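Local atomic coordinates of putative hydrolase (Shewanella frigidimarina, PDB entry 3LHO), a protein that probably acts as an iron-dependent dioxygenase of the 2-oxoadipate dioxygenase/decarboxylase family, here crystallised with nickel bound in its metal site. Residues Ile64-Ser69 and Phe84-Pro89. Sequence-based numbering, arbitrary orientation.
Sequences IGYVDS and FEHPDP. With GOL (glycerol), chain G.
Y66 and H86 make the tight part of this contact. CB of H86 sits over one face of the tyrosine ring, 3.7 Å from its centroid, and the imidazole turns its edge to that same ring, the two planes at 62°. With CG of H86 anti to the backbone N (chi1 -170°), CD2 of the imidazole lies alongside CE1 of Y66 (3.8 Å), with NE2 at the I64 end. F84 packs beside the tyrosine, its CB 3.8 Å from CD2 of Y66, while Y66 OH reaches on to hydrogen-bond P92 O. An alanine in place of Y66 would probably open a gap under CB of H86, cost F84 its contact with the ring and leave P92 O without its hydroxyl partner.

Next along the chain, V67 and E85 form an antiparallel hydrogen-bonded pair: V67 N gives to E85 O at 2.8 Å and E85 N to V67 O at 3.0 Å. V67 O also accepts S69 OG, which comes from above the carbonyl plane. Two places are looser. At one end S69 OG makes only van der Waals contact with CB of E85 (3.4 Å); at the other a glycerol, probably from the crystallisation liquor, links H86 NE2 to I64 O through its O3.

These residues lie at the open end of the hairpin of strands 67-74 and 79-85, at one margin of the mixed sheet. Helix 6-20 packs on I64 and Y66, helix 54-62 on F84, and strand 93-99 continues the sheet beyond 79-85.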
ATOM      1  N   ILE A  64      -1.634  -8.566  16.887  1.00 20.94           N
ATOM      2  CA  ILE A  64      -3.079  -8.771  16.942  1.00 20.22           C
ATOM      3  C   ILE A  64      -3.513  -9.965  16.065  1.00 20.92           C
ATOM      4  O   ILE A  64      -4.646 -10.000  15.544  1.00 21.59           O
ATOM      5  CB  ILE A  64      -3.849  -7.500  16.529  1.00 21.26           C
ATOM      6  CG1 ILE A  64      -3.422  -7.000  15.122  1.00 21.84           C
ATOM      7  CG2 ILE A  64      -3.637  -6.380  17.571  1.00 25.91           C
ATOM      8  CD1 ILE A  64      -4.235  -5.871  14.623  1.00 23.77           C
ATOM      9  N   GLY A  65      -2.595 -10.899  15.838  1.00 20.15           N
ATOM     10  CA  GLY A  65      -2.939 -12.172  15.220  1.00 19.29           C
ATOM     11  C   GLY A  65      -2.468 -12.496  13.826  1.00 20.40           C
ATOM     12  O   GLY A  65      -2.649 -13.617  13.392  1.00 18.17           O
ATOM     13  N   TYR A  66      -1.854 -11.540  13.119  1.00 17.63           N
ATOM     14  CA  TYR A  66      -1.315 -11.849  11.801  1.00 15.19           C
ATOM     15  C   TYR A  66      -0.135 -12.771  11.893  1.00 15.46           C
ATOM     16  O   TYR A  66       0.672 -12.716  12.819  1.00 16.01           O
ATOM     17  CB  TYR A  66      -0.951 -10.551  11.026  1.00 14.91           C
ATOM     18  CG  TYR A  66      -2.138  -9.888  10.376  1.00 15.04           C
ATOM     19  CD1 TYR A  66      -3.014  -9.045  11.092  1.00 13.58           C
ATOM     20  CD2 TYR A  66      -2.434 -10.138   9.042  1.00 17.93           C
ATOM     21  CE1 TYR A  66      -4.156  -8.458  10.436  1.00 16.21           C
ATOM     22  CE2 TYR A  66      -3.535  -9.558   8.402  1.00 11.83           C
ATOM     23  CZ  TYR A  66      -4.410  -8.743   9.098  1.00 14.63           C
ATOM     24  OH  TYR A  66      -5.497  -8.237   8.381  1.00 14.01           O
ATOM     25  N   VAL A  67       0.007 -13.605  10.885  1.00 16.85           N
ATOM     26  CA  VAL A  67       1.056 -14.597  10.829  0.50 17.69           C
ATOM     27  C   VAL A  67       1.848 -14.392   9.543  1.00 18.05           C
ATOM     28  O   VAL A  67       1.257 -14.188   8.490  1.00 17.41           O
ATOM     29  CB  VAL A  67       0.460 -16.012  10.836  0.50 19.27           C
ATOM     30  CG1 VAL A  67       1.570 -17.073  10.679  0.50 13.73           C
ATOM     31  CG2 VAL A  67      -0.382 -16.233  12.127  0.50 20.65           C
ATOM     32  N   ASP A  68       3.165 -14.444   9.663  1.00 18.12           N
ATOM     33  CA  ASP A  68       4.085 -14.404   8.551  1.00 19.28           C
ATOM     34  C   ASP A  68       3.751 -15.512   7.560  1.00 18.45           C
ATOM     35  O   ASP A  68       3.751 -16.664   7.935  1.00 19.96           O
ATOM     36  CB  ASP A  68       5.500 -14.572   9.130  1.00 22.10           C
ATOM     37  CG  ASP A  68       6.568 -14.442   8.101  1.00 28.12           C
ATOM     38  OD1 ASP A  68       6.250 -14.254   6.885  1.00 33.48           O
ATOM     39  OD2 ASP A  68       7.736 -14.512   8.523  1.00 26.03           O
ATOM     40  N   SER A  69       3.458 -15.160   6.310  1.00 16.27           N
ATOM     41  CA  SER A  69       2.895 -16.080   5.334  1.00 18.61           C
ATOM     42  C   SER A  69       3.593 -16.082   3.973  1.00 20.64           C
ATOM     43  O   SER A  69       3.187 -16.833   3.107  1.00 22.29           O
ATOM     44  CB  SER A  69       1.394 -15.791   5.119  1.00 20.10           C
ATOM     45  OG  SER A  69       0.653 -15.978   6.327  1.00 23.06           O
ATOM     46  N   PHE A  84       1.450 -11.069   5.340  1.00 14.33           N
ATOM     47  CA  PHE A  84       0.900 -11.601   6.574  1.00 14.98           C
ATOM     48  C   PHE A  84      -0.592 -11.882   6.398  1.00 14.45           C
ATOM     49  O   PHE A  84      -1.297 -11.126   5.714  1.00 14.96           O
ATOM     50  CB  PHE A  84       1.124 -10.614   7.749  1.00 17.73           C
ATOM     51  CG  PHE A  84       2.562 -10.221   7.934  1.00 16.82           C
ATOM     52  CD1 PHE A  84       3.137  -9.251   7.096  1.00 16.98           C
ATOM     53  CD2 PHE A  84       3.347 -10.834   8.886  1.00 16.31           C
ATOM     54  CE1 PHE A  84       4.465  -8.915   7.213  1.00 16.83           C
ATOM     55  CE2 PHE A  84       4.702 -10.500   9.031  1.00 15.69           C
ATOM     56  CZ  PHE A  84       5.259  -9.523   8.188  1.00 13.76           C
ATOM     57  N   GLU A  85      -1.048 -12.966   7.040  1.00 16.70           N
ATOM     58  CA  GLU A  85      -2.427 -13.430   7.001  1.00 16.16           C
ATOM     59  C   GLU A  85      -3.016 -13.562   8.411  1.00 17.71           C
ATOM     60  O   GLU A  85      -2.290 -13.907   9.368  1.00 16.66           O
ATOM     61  CB  GLU A  85      -2.495 -14.792   6.324  1.00 18.47           C
ATOM     62  CG  GLU A  85      -2.146 -14.715   4.841  1.00 17.13           C
ATOM     63  CD  GLU A  85      -2.129 -16.063   4.149  1.00 25.52           C
ATOM     64  OE1 GLU A  85      -2.556 -17.073   4.764  1.00 26.21           O
ATOM     65  OE2 GLU A  85      -1.661 -16.097   2.981  1.00 25.23           O
ATOM     66  N   HIS A  86      -4.305 -13.225   8.522  1.00 17.83           N
ATOM     67  CA  HIS A  86      -5.045 -13.257   9.786  1.00 19.14           C
ATOM     68  C   HIS A  86      -5.953 -14.517   9.767  1.00 20.48           C
ATOM     69  O   HIS A  86      -6.356 -14.977   8.677  1.00 19.46           O
ATOM     70  CB  HIS A  86      -5.859 -11.977   9.938  1.00 20.09           C
ATOM     71  CG  HIS A  86      -6.472 -11.794  11.283  1.00 18.00           C
ATOM     72  ND1 HIS A  86      -7.676 -12.362  11.634  1.00 17.98           N
ATOM     73  CD2 HIS A  86      -6.053 -11.093  12.368  1.00 29.60           C
ATOM     74  CE1 HIS A  86      -7.982 -12.014  12.877  1.00 24.58           C
ATOM     75  NE2 HIS A  86      -7.011 -11.244  13.348  1.00 24.57           N
ATOM     76  N   PRO A  87      -6.215 -15.113  10.949  1.00 20.31           N
ATOM     77  CA  PRO A  87      -7.083 -16.327  10.965  1.00 18.90           C
ATOM     78  C   PRO A  87      -8.520 -16.091  10.455  1.00 19.37           C
ATOM     79  O   PRO A  87      -9.173 -17.030   9.984  1.00 18.03           O
ATOM     80  CB  PRO A  87      -7.082 -16.765  12.439  1.00 22.30           C
ATOM     81  CG  PRO A  87      -6.357 -15.688  13.219  1.00 25.25           C
ATOM     82  CD  PRO A  87      -5.522 -14.903  12.244  1.00 19.01           C
ATOM     83  N   ASP A  88      -9.004 -14.855  10.566  1.00 17.01           N
ATOM     84  CA  ASP A  88     -10.291 -14.447   9.997  1.00 17.99           C
ATOM     85  C   ASP A  88     -10.144 -14.058   8.513  1.00 20.24           C
ATOM     86  O   ASP A  88      -9.506 -13.028   8.175  1.00 15.93           O
ATOM     87  CB  ASP A  88     -10.813 -13.270  10.799  1.00 18.74           C
ATOM     88  CG  ASP A  88     -12.175 -12.760  10.330  1.00 23.15           C
ATOM     89  OD1 ASP A  88     -12.733 -13.232   9.331  1.00 21.76           O
ATOM     90  OD2 ASP A  88     -12.650 -11.819  10.971  1.00 30.63           O
ATOM     91  N   PRO A  89     -10.751 -14.853   7.617  1.00 20.25           N
ATOM     92  CA  PRO A  89     -10.623 -14.582   6.168  1.00 20.18           C
ATOM     93  C   PRO A  89     -11.248 -13.274   5.699  1.00 18.22           C
ATOM     94  O   PRO A  89     -10.914 -12.816   4.625  1.00 22.14           O
ATOM     95  CB  PRO A  89     -11.332 -15.777   5.524  1.00 22.15           C
ATOM     96  CG  PRO A  89     -12.380 -16.123   6.508  1.00 21.68           C
ATOM     97  CD  PRO A  89     -11.703 -15.959   7.865  1.00 22.01           C
TER
HETATM   98  C1  GOL G 272      -5.644 -13.105  17.980  1.00 60.74           C
HETATM   99  O1  GOL G 272      -5.420 -14.407  17.459  1.00 60.86           O
HETATM  100  C2  GOL G 272      -7.024 -12.617  17.532  1.00 59.86           C
HETATM  101  O2  GOL G 272      -7.306 -13.216  16.285  1.00 50.34           O
HETATM  102  C3  GOL G 272      -7.148 -11.072  17.543  1.00 61.03           C
HETATM  103  O3  GOL G 272      -7.370 -10.459  16.268  1.00 53.04           O